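Local structure of superoxide dismutase [Cu-Zn] (Bacteroidetes bacterium GWA2_30_7, 7B4O) at residues Cys58-Ser61 with Asp62-Ala66. The protein probably catalyses the disproportionation of superoxide to dioxygen and hydrogen peroxide, as copper-zinc superoxide dismutases do, although this form carries zinc at both active-site metal positions. Sequence-based numbering, arbitrary orientation.
Sequences CSAS and DGTSA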
loop_
_atom_site.group_PDB
_atom_site.type_symbol
_atom_site.label_atom_id
_atom_site.label_comp_id
_atom_site.label_asym_id
_atom_site.label_seq_id
_atom_site.Cartn_x
_atom_site.Cartn_y
_atom_site.Cartn_z
ATOM N N CYS A 58 -4.403 5.261 3.692
ATOM C CA CYS A 58 -5.659 5.459 2.931
ATOM C C CYS A 58 -6.870 5.171 3.825
ATOM O O CYS A 58 -7.956 4.913 3.276
ATOM C CB CYS A 58 -5.665 4.599 1.676
ATOM S SG CYS A 58 -4.399 5.056 0.462
ATOM N N SER A 59 -6.720 5.272 5.147
ATOM C CA SER A 59 -7.792 4.913 6.110
ATOM C C SER A 59 -8.911 5.967 6.145
ATOM O O SER A 59 -10.031 5.603 6.483
ATOM C CB SER A 59 -7.229 4.638 7.475
ATOM O OG SER A 59 -6.642 5.792 8.024
ATOM N N ALA A 60 -8.638 7.238 5.853
ATOM C CA ALA A 60 -9.663 8.306 5.983
ATOM C C ALA A 60 -10.721 8.191 4.882
ATOM O O ALA A 60 -10.365 7.874 3.734
ATOM C CB ALA A 60 -9.033 9.669 5.950
ATOM N N SER A 61 -11.974 8.519 5.228
ATOM C CA SER A 61 -13.133 8.534 4.301
ATOM C C SER A 61 -12.851 9.395 3.058
ATOM O O SER A 61 -13.389 9.109 1.976
ATOM C CB SER A 61 -14.376 9.012 5.027
ATOM O OG SER A 61 -14.231 10.346 5.513
ATOM N N ASP A 62 -12.055 10.453 3.221
ATOM C CA ASP A 62 -11.846 11.500 2.185
ATOM C C ASP A 62 -10.386 11.530 1.726
ATOM O O ASP A 62 -10.007 12.519 1.066
ATOM C CB ASP A 62 -12.292 12.862 2.726
ATOM C CG ASP A 62 -11.556 13.299 3.981
ATOM O OD1 ASP A 62 -10.601 12.587 4.392
ATOM O OD2 ASP A 62 -11.939 14.349 4.544
ATOM N N GLY A 63 -9.577 10.550 2.116
ATOM C CA GLY A 63 -8.160 10.441 1.702
ATOM C C GLY A 63 -7.245 11.445 2.388
ATOM O O GLY A 63 -6.067 11.493 2.036
ATOM N N THR A 64 -7.723 12.197 3.374
ATOM C CA THR A 64 -6.903 13.246 4.032
ATOM C C THR A 64 -5.783 12.606 4.864
ATOM O O THR A 64 -4.784 13.283 5.117
ATOM C CB THR A 64 -7.761 14.217 4.846
ATOM O OG1 THR A 64 -8.536 13.483 5.792
ATOM C CG2 THR A 64 -8.638 15.057 3.945
ATOM N N SER A 65 -5.932 11.346 5.271
ATOM C CA SER A 65 -4.903 10.578 6.016
ATOM C C SER A 65 -3.598 10.468 5.208
ATOM O O SER A 65 -2.558 10.171 5.816
ATOM C CB SER A 65 -5.444 9.233 6.384
ATOM O OG SER A 65 -6.018 8.571 5.253
ATOM N N ALA A 66 -3.641 10.648 3.890
ATOM C CA ALA A 66 -2.450 10.528 3.022
ATOM C C ALA A 66 -1.533 11.742 3.231
ATOM O O ALA A 66 -0.371 11.705 2.762
ATOM C CB ALA A 66 -2.845 10.362 1.580
#
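With chi1 at 50°, Ser-65 sets OG between its own backbone N and carbonyl carbon, and that rotation brings the hydroxyl against Ala-60. The Ala-60 N-H bonds to OG at 3.0 Å, nearly straight at 160°, while the Ala-60 CB lies 3.3 Å from the same OG. The hydroxyl also bonds to the carbonyl oxygen of Asp-57. Asp-62 OD1 touches the methyl as well, 3.7 Å from Ala-60 CB, and takes two bonds from Thr-64, both from one face of the carboxylate: OG1 at 2.7 Å, nearer the plane on the syn side, and backbone N at 3.1 Å, higher above it, which makes an Asx turn leading into the 3-10 segment 64-66. A type I turn from Ala-60 to Gly-63 reverses the chain, closed by Gly-63 N to Ala-60 O at 3.2 Å. With an alanine here in place of Ser-65, the Ala-60 N-H and the Asp-57 carbonyl would probably both lose their shared partner. Cys-58, at the start, is disulfide-bonded to Cys-146 on strand 143-151 and packs on Tyr-14 of the second subunit. Ser-65 OG thus accepts from Ala-60 and donates to Asp-57 while Asp-62 OD1 is gripped twice, so local polar bonds hold the loop's shape beside the disulfide that ties it to the beta-barrel.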